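Local coordinates for protein endo-beta-1,4-glucanase (cellulase B) (Bacillus halodurans, PDB 4V2X) that probably hydrolyses beta-1,4-glucosidic bonds in glucans such as xyloglucan and mixed-linkage beta-glucan, as a calcium-binding family 5 endoglucanase with Ig-like and CBM46 modules, at residues V304-F308 and V309-I313; A284-T287 and R288-N292; P126-L129 and N130-Q134; R173-W176 and E177-S180. One frame throughout, in Å; residues are numbered along the deposited sequence. Where two conformers were deposited one is given.

Contact 1: V304-F308 and V309-I313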
loop_
_atom_site.group_PDB
_atom_site.type_symbol
_atom_site.label_atom_id
_atom_site.label_comp_id
_atom_site.label_asym_id
_atom_site.label_seq_id
_atom_site.Cartn_x
_atom_site.Cartn_y
_atom_site.Cartn_z
ATOM N N VAL A 304 5.342 -14.508 -12.289
ATOM C CA VAL A 304 5.758 -13.329 -13.030
ATOM C C VAL A 304 4.912 -13.160 -14.301
ATOM O O VAL A 304 4.451 -12.062 -14.608
ATOM C CB VAL A 304 7.256 -13.408 -13.381
ATOM C CG1 VAL A 304 7.663 -12.300 -14.338
ATOM C CG2 VAL A 304 8.096 -13.334 -12.109
ATOM N N HIS A 305 4.698 -14.252 -15.021
ATOM C CA HIS A 305 3.926 -14.187 -16.251
ATOM C C HIS A 305 2.466 -13.820 -15.965
ATOM O O HIS A 305 1.901 -12.937 -16.610
ATOM C CB HIS A 305 4.003 -15.504 -17.019
ATOM C CG HIS A 305 3.319 -15.441 -18.346
ATOM N ND1 HIS A 305 3.956 -15.026 -19.495
ATOM C CD2 HIS A 305 2.032 -15.668 -18.688
ATOM C CE1 HIS A 305 3.094 -15.040 -20.498
ATOM N NE2 HIS A 305 1.918 -15.420 -20.033
ATOM N N HIS A 306 1.865 -14.497 -14.991
ATOM C CA HIS A 306 0.473 -14.265 -14.643
ATOM C C HIS A 306 0.223 -12.852 -14.152
ATOM O O HIS A 306 -0.774 -12.224 -14.515
ATOM C CB HIS A 306 0.016 -15.264 -13.581
ATOM C CG HIS A 306 -1.422 -15.107 -13.199
ATOM N ND1 HIS A 306 -1.825 -14.355 -12.119
ATOM C CD2 HIS A 306 -2.552 -15.584 -13.768
ATOM C CE1 HIS A 306 -3.144 -14.385 -12.031
ATOM N NE2 HIS A 306 -3.609 -15.124 -13.022
ATOM N N THR A 307 1.132 -12.346 -13.333
ATOM C CA THR A 307 0.944 -11.046 -12.710
ATOM C C THR A 307 1.260 -9.879 -13.650
ATOM O O THR A 307 0.615 -8.819 -13.567
ATOM C CB THR A 307 1.787 -10.947 -11.425
ATOM O OG1 THR A 307 1.501 -12.073 -10.589
ATOM C CG2 THR A 307 1.475 -9.672 -10.661
ATOM N N PHE A 308 2.253 -10.051 -14.524
ATOM C CA PHE A 308 2.718 -8.952 -15.374
ATOM C C PHE A 308 2.503 -9.219 -16.855
ATOM O O PHE A 308 1.669 -8.557 -17.483
ATOM C CB PHE A 308 4.187 -8.618 -15.085
ATOM C CG PHE A 308 4.385 -7.977 -13.744
ATOM C CD1 PHE A 308 3.935 -6.689 -13.516
ATOM C CD2 PHE A 308 4.971 -8.670 -12.704
ATOM C CE1 PHE A 308 4.079 -6.099 -12.273
ATOM C CE2 PHE A 308 5.119 -8.078 -11.453
ATOM C CZ PHE A 308 4.670 -6.794 -11.240
ATOM N N VAL A 309 3.225 -10.196 -17.401
ATOM C CA VAL A 309 3.281 -10.389 -18.857
ATOM C C VAL A 309 1.896 -10.600 -19.467
ATOM O O VAL A 309 1.557 -9.976 -20.472
ATOM C CB VAL A 309 4.188 -11.569 -19.269
ATOM C CG1 VAL A 309 4.252 -11.688 -20.792
ATOM C CG2 VAL A 309 5.591 -11.412 -18.696
ATOM N N ALA A 310 1.105 -11.481 -18.859
ATOM C CA ALA A 310 -0.226 -11.796 -19.378
ATOM C C ALA A 310 -1.183 -10.601 -19.300
ATOM O O ALA A 310 -2.202 -10.578 -19.999
ATOM C CB ALA A 310 -0.812 -12.983 -18.633
ATOM N N ARG A 311 -0.873 -9.626 -18.447
ATOM C CA ARG A 311 -1.688 -8.404 -18.318
ATOM C C ARG A 311 -1.122 -7.236 -19.126
ATOM O O ARG A 311 -1.574 -6.097 -18.971
ATOM C CB ARG A 311 -1.781 -7.975 -16.855
ATOM C CG ARG A 311 -2.457 -8.966 -15.935
ATOM C CD ARG A 311 -2.436 -8.443 -14.504
ATOM N NE ARG A 311 -2.934 -9.433 -13.556
ATOM C CZ ARG A 311 -2.653 -9.468 -12.252
ATOM N NH1 ARG A 311 -1.842 -8.571 -11.688
ATOM N NH2 ARG A 311 -3.183 -10.433 -11.500
ATOM N N GLY A 312 -0.133 -7.504 -19.970
ATOM C CA GLY A 312 0.415 -6.493 -20.860
ATOM C C GLY A 312 1.571 -5.684 -20.308
ATOM O O GLY A 312 2.013 -4.735 -20.949
ATOM N N ILE A 313 2.075 -6.044 -19.132
ATOM C CA ILE A 313 3.248 -5.371 -18.590
ATOM C C ILE A 313 4.456 -6.265 -18.865
ATOM O O ILE A 313 4.537 -7.357 -18.319
ATOM C CB ILE A 313 3.127 -5.134 -17.075
ATOM C CG1 ILE A 313 1.879 -4.296 -16.757
ATOM C CG2 ILE A 313 4.387 -4.461 -16.557
ATOM C CD1 ILE A 313 1.441 -4.374 -15.312
#

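Contact 2: A284-T287 and R288-N292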
loop_
_atom_site.group_PDB
_atom_site.type_symbol
_atom_site.label_atom_id
_atom_site.label_comp_id
_atom_site.label_asym_id
_atom_site.label_seq_id
_atom_site.Cartn_x
_atom_site.Cartn_y
_atom_site.Cartn_z
ATOM N N ALA A 284 23.850 -28.449 1.132
ATOM C CA ALA A 284 22.711 -29.294 1.503
ATOM C C ALA A 284 22.496 -30.507 0.583
ATOM O O ALA A 284 21.429 -31.131 0.612
ATOM C CB ALA A 284 21.433 -28.458 1.609
ATOM N N GLY A 285 23.513 -30.849 -0.205
ATOM C CA GLY A 285 23.461 -32.023 -1.069
ATOM C C GLY A 285 22.936 -31.776 -2.465
ATOM O O GLY A 285 22.807 -32.735 -3.245
ATOM N N TYR A 286 22.648 -30.511 -2.790
ATOM C CA TYR A 286 22.056 -30.142 -4.080
ATOM C C TYR A 286 23.142 -29.920 -5.116
ATOM O O TYR A 286 23.389 -28.803 -5.562
ATOM C CB TYR A 286 21.135 -28.920 -3.941
ATOM C CG TYR A 286 19.855 -29.274 -3.230
ATOM C CD1 TYR A 286 18.761 -29.767 -3.940
ATOM C CD2 TYR A 286 19.753 -29.179 -1.847
ATOM C CE1 TYR A 286 17.589 -30.126 -3.295
ATOM C CE2 TYR A 286 18.588 -29.534 -1.195
ATOM C CZ TYR A 286 17.508 -30.006 -1.925
ATOM O OH TYR A 286 16.352 -30.371 -1.287
ATOM N N THR A 287 23.784 -31.022 -5.481
ATOM C CA THR A 287 24.847 -31.032 -6.470
ATOM C C THR A 287 24.299 -31.206 -7.882
ATOM O O THR A 287 24.978 -30.891 -8.857
ATOM C CB THR A 287 25.811 -32.184 -6.174
ATOM O OG1 THR A 287 25.081 -33.419 -6.144
ATOM C CG2 THR A 287 26.496 -31.960 -4.824
ATOM N N ARG A 288 23.078 -31.728 -7.984
ATOM C CA ARG A 288 22.403 -31.903 -9.273
ATOM C C ARG A 288 21.327 -30.847 -9.459
ATOM O O ARG A 288 20.723 -30.385 -8.485
ATOM C CB ARG A 288 21.743 -33.273 -9.349
ATOM C CG ARG A 288 22.700 -34.450 -9.253
ATOM C CD ARG A 288 23.159 -34.894 -10.620
ATOM N NE ARG A 288 23.806 -36.208 -10.606
ATOM C CZ ARG A 288 24.525 -36.695 -11.617
ATOM N NH1 ARG A 288 24.696 -35.989 -12.735
ATOM N NH2 ARG A 288 25.086 -37.893 -11.508
ATOM N N PHE A 289 21.089 -30.495 -10.719
ATOM C CA PHE A 289 19.946 -29.697 -11.126
ATOM C C PHE A 289 18.734 -30.624 -11.142
ATOM O O PHE A 289 18.578 -31.435 -12.058
ATOM C CB PHE A 289 20.200 -29.096 -12.514
ATOM C CG PHE A 289 19.051 -28.289 -13.047
ATOM C CD1 PHE A 289 18.616 -27.155 -12.373
ATOM C CD2 PHE A 289 18.409 -28.654 -14.225
ATOM C CE1 PHE A 289 17.544 -26.411 -12.850
ATOM C CE2 PHE A 289 17.347 -27.908 -14.712
ATOM C CZ PHE A 289 16.915 -26.785 -14.030
ATOM N N GLU A 290 17.890 -30.519 -10.123
ATOM C CA GLU A 290 16.831 -31.504 -9.901
ATOM C C GLU A 290 15.462 -30.830 -9.707
ATOM O O GLU A 290 15.297 -29.659 -10.055
ATOM C CB GLU A 290 17.233 -32.466 -8.758
ATOM C CG GLU A 290 17.696 -31.827 -7.451
ATOM C CD GLU A 290 16.658 -30.916 -6.842
ATOM O OE1 GLU A 290 15.787 -31.418 -6.099
ATOM O OE2 GLU A 290 16.702 -29.700 -7.121
ATOM N N GLU A 291 14.488 -31.576 -9.192
ATOM C CA GLU A 291 13.098 -31.125 -9.149
ATOM C C GLU A 291 12.874 -29.824 -8.377
ATOM O O GLU A 291 12.032 -29.016 -8.762
ATOM C CB GLU A 291 12.172 -32.230 -8.612
ATOM C CG GLU A 291 12.493 -32.756 -7.217
ATOM C CD GLU A 291 13.433 -33.949 -7.200
ATOM O OE1 GLU A 291 14.229 -34.125 -8.149
ATOM O OE2 GLU A 291 13.366 -34.721 -6.221
ATOM N N ASN A 292 13.603 -29.618 -7.290
ATOM C CA ASN A 292 13.456 -28.375 -6.551
ATOM C C ASN A 292 13.887 -27.153 -7.366
ATOM O O ASN A 292 13.187 -26.138 -7.366
ATOM C CB ASN A 292 14.189 -28.438 -5.218
ATOM C CG ASN A 292 13.438 -29.263 -4.198
ATOM O OD1 ASN A 292 12.521 -28.766 -3.552
ATOM N ND2 ASN A 292 13.791 -30.533 -4.077
HETATM O O HOH W 1 21.265 -33.044 -5.984
#

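Contact 3: P126-L129 and N130-Q134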
loop_
_atom_site.group_PDB
_atom_site.type_symbol
_atom_site.label_atom_id
_atom_site.label_comp_id
_atom_site.label_asym_id
_atom_site.label_seq_id
_atom_site.Cartn_x
_atom_site.Cartn_y
_atom_site.Cartn_z
ATOM N N PRO A 126 31.423 15.192 -13.142
ATOM C CA PRO A 126 31.225 15.215 -14.602
ATOM C C PRO A 126 32.147 14.276 -15.379
ATOM O O PRO A 126 31.795 13.822 -16.469
ATOM C CB PRO A 126 31.517 16.674 -14.995
ATOM C CG PRO A 126 31.709 17.433 -13.747
ATOM C CD PRO A 126 31.824 16.503 -12.592
ATOM N N GLN A 127 33.324 14.000 -14.833
ATOM C CA GLN A 127 34.293 13.140 -15.498
ATOM C C GLN A 127 33.802 11.702 -15.478
ATOM O O GLN A 127 33.840 10.992 -16.483
ATOM C CB GLN A 127 35.661 13.250 -14.820
ATOM C CG GLN A 127 36.480 14.458 -15.259
ATOM C CD GLN A 127 35.899 15.793 -14.826
ATOM O OE1 GLN A 127 35.948 16.154 -13.651
ATOM N NE2 GLN A 127 35.364 16.545 -15.782
ATOM N N PHE A 128 33.326 11.284 -14.320
ATOM C CA PHE A 128 32.729 9.963 -14.181
ATOM C C PHE A 128 31.512 9.839 -15.088
ATOM O O PHE A 128 31.403 8.893 -15.855
ATOM C CB PHE A 128 32.345 9.718 -12.736
ATOM C CG PHE A 128 31.763 8.358 -12.495
ATOM C CD1 PHE A 128 32.575 7.237 -12.514
ATOM C CD2 PHE A 128 30.404 8.201 -12.251
ATOM C CE1 PHE A 128 32.042 5.971 -12.297
ATOM C CE2 PHE A 128 29.869 6.942 -12.018
ATOM C CZ PHE A 128 30.691 5.828 -12.041
ATOM N N LEU A 129 30.608 10.809 -15.017
ATOM C CA LEU A 129 29.434 10.813 -15.886
ATOM C C LEU A 129 29.793 10.746 -17.374
ATOM O O LEU A 129 29.158 10.018 -18.135
ATOM C CB LEU A 129 28.544 12.031 -15.596
ATOM C CG LEU A 129 27.208 12.126 -16.344
ATOM C CD1 LEU A 129 26.383 10.861 -16.158
ATOM C CD2 LEU A 129 26.431 13.346 -15.873
ATOM N N ASN A 130 30.813 11.488 -17.802
ATOM C CA ASN A 130 31.221 11.416 -19.203
ATOM C C ASN A 130 31.738 10.027 -19.607
ATOM O O ASN A 130 31.518 9.590 -20.734
ATOM C CB ASN A 130 32.248 12.502 -19.540
ATOM C CG ASN A 130 31.601 13.855 -19.794
ATOM O OD1 ASN A 130 30.475 13.928 -20.284
ATOM N ND2 ASN A 130 32.311 14.932 -19.471
ATOM N N ARG A 131 32.406 9.334 -18.695
ATOM C CA ARG A 131 32.869 7.976 -18.981
ATOM C C ARG A 131 31.687 7.012 -19.119
ATOM O O ARG A 131 31.661 6.194 -20.036
ATOM C CB ARG A 131 33.842 7.497 -17.906
ATOM C CG ARG A 131 35.136 8.296 -17.864
ATOM C CD ARG A 131 36.295 7.445 -17.376
ATOM N NE ARG A 131 36.069 6.936 -16.022
ATOM C CZ ARG A 131 36.182 7.662 -14.910
ATOM N NH1 ARG A 131 36.501 8.948 -14.964
ATOM N NH2 ARG A 131 35.962 7.094 -13.731
ATOM N N VAL A 132 30.708 7.129 -18.222
ATOM C CA VAL A 132 29.478 6.338 -18.325
ATOM C C VAL A 132 28.785 6.660 -19.649
ATOM O O VAL A 132 28.398 5.771 -20.407
ATOM C CB VAL A 132 28.518 6.623 -17.148
ATOM C CG1 VAL A 132 27.175 5.933 -17.368
ATOM C CG2 VAL A 132 29.144 6.173 -15.829
ATOM N N ASP A 133 28.656 7.952 -19.921
ATOM C CA ASP A 133 28.056 8.441 -21.150
ATOM C C ASP A 133 28.711 7.851 -22.409
ATOM O O ASP A 133 28.027 7.434 -23.346
ATOM C CB ASP A 133 28.181 9.965 -21.166
ATOM C CG ASP A 133 27.573 10.579 -22.378
ATOM O OD1 ASP A 133 28.264 10.660 -23.412
ATOM O OD2 ASP A 133 26.411 11.006 -22.288
ATOM N N GLN A 134 30.040 7.830 -22.433
ATOM C CA GLN A 134 30.766 7.301 -23.583
ATOM C C GLN A 134 30.375 5.852 -23.853
ATOM O O GLN A 134 30.174 5.448 -24.998
ATOM C CB GLN A 134 32.269 7.416 -23.348
ATOM C CG GLN A 134 33.147 6.855 -24.461
ATOM C CD GLN A 134 32.983 7.576 -25.785
ATOM O OE1 GLN A 134 33.777 8.458 -26.124
ATOM N NE2 GLN A 134 31.959 7.205 -26.545
#

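Contact 4: R173-W176 and E177-S180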
loop_
_atom_site.group_PDB
_atom_site.type_symbol
_atom_site.label_atom_id
_atom_site.label_comp_id
_atom_site.label_asym_id
_atom_site.label_seq_id
_atom_site.Cartn_x
_atom_site.Cartn_y
_atom_site.Cartn_z
ATOM N N ARG A 173 16.204 12.146 -5.331
ATOM C CA ARG A 173 15.625 13.117 -6.255
ATOM C C ARG A 173 16.719 13.842 -7.033
ATOM O O ARG A 173 16.636 13.974 -8.249
ATOM C CB ARG A 173 14.754 14.120 -5.490
ATOM C CG ARG A 173 14.319 15.342 -6.284
ATOM C CD ARG A 173 13.315 16.167 -5.494
ATOM N NE ARG A 173 11.962 15.644 -5.631
ATOM C CZ ARG A 173 11.191 15.870 -6.689
ATOM N NH1 ARG A 173 11.648 16.605 -7.692
ATOM N NH2 ARG A 173 9.970 15.358 -6.748
ATOM N N SER A 174 17.744 14.305 -6.325
ATOM C CA SER A 174 18.823 15.043 -6.976
ATOM C C SER A 174 19.510 14.218 -8.062
ATOM O O SER A 174 19.774 14.712 -9.156
ATOM C CB SER A 174 19.861 15.514 -5.962
ATOM O OG SER A 174 20.928 16.149 -6.648
ATOM N N LEU A 175 19.793 12.957 -7.762
ATOM C CA LEU A 175 20.490 12.108 -8.718
ATOM C C LEU A 175 19.637 11.875 -9.957
ATOM O O LEU A 175 20.132 12.002 -11.075
ATOM C CB LEU A 175 20.912 10.779 -8.078
ATOM C CG LEU A 175 22.019 10.859 -7.024
ATOM C CD1 LEU A 175 22.359 9.469 -6.511
ATOM C CD2 LEU A 175 23.276 11.527 -7.553
ATOM N N TRP A 176 18.354 11.569 -9.768
ATOM C CA TRP A 176 17.496 11.300 -10.912
ATOM C C TRP A 176 17.129 12.562 -11.685
ATOM O O TRP A 176 16.923 12.497 -12.888
ATOM C CB TRP A 176 16.248 10.512 -10.516
ATOM C CG TRP A 176 16.522 9.037 -10.534
ATOM C CD1 TRP A 176 16.401 8.164 -9.500
ATOM C CD2 TRP A 176 17.014 8.281 -11.648
ATOM N NE1 TRP A 176 16.769 6.901 -9.903
ATOM C CE2 TRP A 176 17.150 6.949 -11.218
ATOM C CE3 TRP A 176 17.340 8.601 -12.971
ATOM C CZ2 TRP A 176 17.605 5.934 -12.061
ATOM C CZ3 TRP A 176 17.795 7.593 -13.807
ATOM C CH2 TRP A 176 17.915 6.275 -13.349
ATOM N N GLU A 177 17.060 13.700 -11.001
ATOM C CA GLU A 177 16.933 14.981 -11.700
ATOM C C GLU A 177 18.127 15.213 -12.632
ATOM O O GLU A 177 17.948 15.549 -13.803
ATOM C CB GLU A 177 16.779 16.137 -10.703
ATOM C CG GLU A 177 15.371 16.255 -10.141
ATOM C CD GLU A 177 15.223 17.341 -9.092
ATOM O OE1 GLU A 177 16.239 17.958 -8.705
ATOM O OE2 GLU A 177 14.079 17.570 -8.647
ATOM N N GLN A 178 19.335 14.990 -12.122
ATOM C CA GLN A 178 20.560 15.171 -12.910
ATOM C C GLN A 178 20.673 14.205 -14.079
ATOM O O GLN A 178 21.016 14.614 -15.185
ATOM C CB GLN A 178 21.802 15.011 -12.034
ATOM C CG GLN A 178 22.029 16.157 -11.059
ATOM C CD GLN A 178 23.229 15.907 -10.167
ATOM O OE1 GLN A 178 24.366 16.016 -10.608
ATOM N NE2 GLN A 178 22.983 15.552 -8.915
ATOM N N LEU A 179 20.423 12.922 -13.828
ATOM C CA LEU A 179 20.518 11.925 -14.889
ATOM C C LEU A 179 19.448 12.126 -15.946
ATOM O O LEU A 179 19.737 12.045 -17.138
ATOM C CB LEU A 179 20.417 10.508 -14.322
ATOM C CG LEU A 179 21.587 10.091 -13.437
ATOM C CD1 LEU A 179 21.279 8.758 -12.762
ATOM C CD2 LEU A 179 22.874 10.017 -14.240
ATOM N N SER A 180 18.212 12.369 -15.509
ATOM C CA SER A 180 17.112 12.567 -16.445
ATOM C C SER A 180 17.396 13.774 -17.331
ATOM O O SER A 180 17.173 13.713 -18.535
ATOM C CB SER A 180 15.760 12.687 -15.724
ATOM O OG SER A 180 15.631 13.897 -15.001
#

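Contact 1: V304-F308 and V309-I313
With CG of His-305 placed anti to the backbone N (chi1 -175°), its imidazole leans forward along the helix onto the next turn and meets Val-309 at about a right angle. His-305 ND1 comes within 3.5 Å of Val-309 CB, while Ala-310 N sits above the centre of one ring face. The same ND1 is bonded to Arg-351 O, which fixes the turn of the ring. Phe-308 takes the other course: its CG stands beside the backbone N (chi1 -70°), and the ring drops to the buried side, where CD1 lies 3.8 Å from Ile-313 CG2. Leu-252, Leu-255 and Tyr-256 of helix 249-262 pack on that ring. Arg-311 runs extended from CG to NE and lies alongside Thr-307 with one guanidinium face over Thr-307 CA; it also makes a cation-pi contact with Tyr-256.

The backbone closes in steps. Ala-310 N bonds almost straight to His-305 O at 2.8 Å, a wide turn of pi type. Phe-308 O is then gripped twice, by Arg-311 N (2.9 Å) and Ile-313 N (3.0 Å), which reach it from opposite faces of its carbonyl plane. Gly-312 N returns to Val-309 O, and Gly-312 has positive phi (90°). This is a Schellman motif, ending helix 291-309 of the barrel just ahead of strand 315-320.

Contact 2: A284-T287 and R288-N292
The backbone runs from Tyr-286, the centre of an inverse gamma turn, through a loop to Glu-290, the N-cap of helix 291-309. In the turn, Thr-287 N makes a weak bond back to Gly-285 O. One water ties the two segments together: it accepts from Arg-288 N at 3.0 Å and donates to Gly-285 O.

Among the side chains, the Glu-290 carboxylate sits at the edge of the Tyr-286 ring. It stands nearly perpendicular to the ring, the planes 82° apart, and Glu-290 OE1 approaches Tyr-286 CE1 to 3.6 Å near the ring plane. Phe-276 adds an edge-to-face contact to the same ring. Glu-290 reaches back over the helix start because its chain folds twice, with CG between N and the carbonyl carbon (chi1 51°) and a second bend at chi2. Its other oxygen, OE2, accepts from Ser-293 N. Arg-288 heads off the other way, to a salt bridge with Glu-336 and a bond to Ser-393 OG.

Two donors of one residue converge on Glu-290 OE1: Asn-292 N from above the carboxylate plane at 3.1 Å, and Asn-292 ND2 on the syn lone pair at 3.0 Å.

Contact 3: P126-L129 and N130-Q134
Phe-128 and Val-132, one turn apart near the start of helix 126-141, form the tightly packed side of this contact. The helix belongs to the beta-alpha-beta unit that joins strands 105-108 and 145-149 of the barrel. Val-132 CG2 sits over one face of the Phe-128 ring, a CH-pi contact 4.2 Å from the centroid and 21° off the normal. With the phenylalanine CG anti to the backbone N, the ring packs on Val-110 and Arg-115 of the neighbouring loops. Leu-129 packs on Leu-179 and His-182 of helix 165-183, and Asp-133 touches Phe-183 and is bonded through OD2 to His-182 NE2.

The solvent side is looser. Asn-130 lies on the exposed surface, and its ND2 stands near Pro-126 O without the angle for a hydrogen bond; the firm bond to that carbonyl comes from Asn-130 N, at 2.9 Å. Backbone bonding is regular through this turn. Val-132 N meets Phe-128 O at 3.0 Å, and Asp-133 N meets Leu-129 O at 2.8 Å.

Arg-131 lies between the two sides. A bend at chi3 (-61°) folds its guanidinium back, one face over Phe-128 CA, while NE forms a salt bridge with Glu-82. The guanidinium and phenyl planes are 79° apart, and Arg-131 NH2 reaches the ring edge 3.6 Å from Phe-128 CD1.

Contact 4: R173-W176 and E177-S180
Trp-176 offers one face of its indole to Leu-179, whose CD1 lies 4.1 Å from the centroid of the six-membered ring and 22° off the normal, a CH-pi contact. Phe-222 and Tyr-172 meet the indole edge-to-face, and NE1 bonds to Ser-194 O, so the buried ring is held in place by both packing and a polar anchor. All this lies on helix 165-183, one of the outer helices of the (beta/alpha)8 barrel.

The second flat group, the Arg-173 guanidinium, has two conformers; in the one described here it takes Glu-177 at its edge. Arg-173 NH1 then forms a salt bridge to Glu-177 OE2 at 2.8 Å, nearly in the guanidinium plane, yet it meets the oxygen on the anti side and the two planes are 73° apart. A bend at chi3 (-83°) turns the arginine back to its partner. Neither this bridge nor the packing on Arg-173 of the second subunit need hold for the other conformer.

On another side of the helix, Gln-178 NE2 bonds weakly to both Ser-174 OG and Ser-174 O; its stronger partner is Tyr-122 O, and OE1 accepts from Ile-124 N. Gln-178 and Ser-174, which bonds through OG to Asp-121 O, thus tie the helix to residues 121-124. Further along, Ser-180 N bonds to Trp-176 O at 2.9 Å, and Ser-180 OG lies 2.8 Å from that same oxygen.

All four contacts belong to the barrel module, on its outer helices or at their ends. Contact 2 is a surface contact; contacts 1, 3 and 4 are partly buried. Contacts 1 and 2 mark the two ends of helix 291-309, about 29 Å apart between centres: contact 2 caps the start with a carboxylate, while contact 1 closes the end with backbone bonds over a buried phenylalanine. Contacts 3 and 4 lie within neighbouring helices and touch through Leu-129 CD1 and Leu-179 CD2, 4.1 Å apart. Both set a CH-pi pair on the buried side and an arginine farther out, paired within the helix in contact 4 (in the conformer described) and with Glu-82 in contact 3.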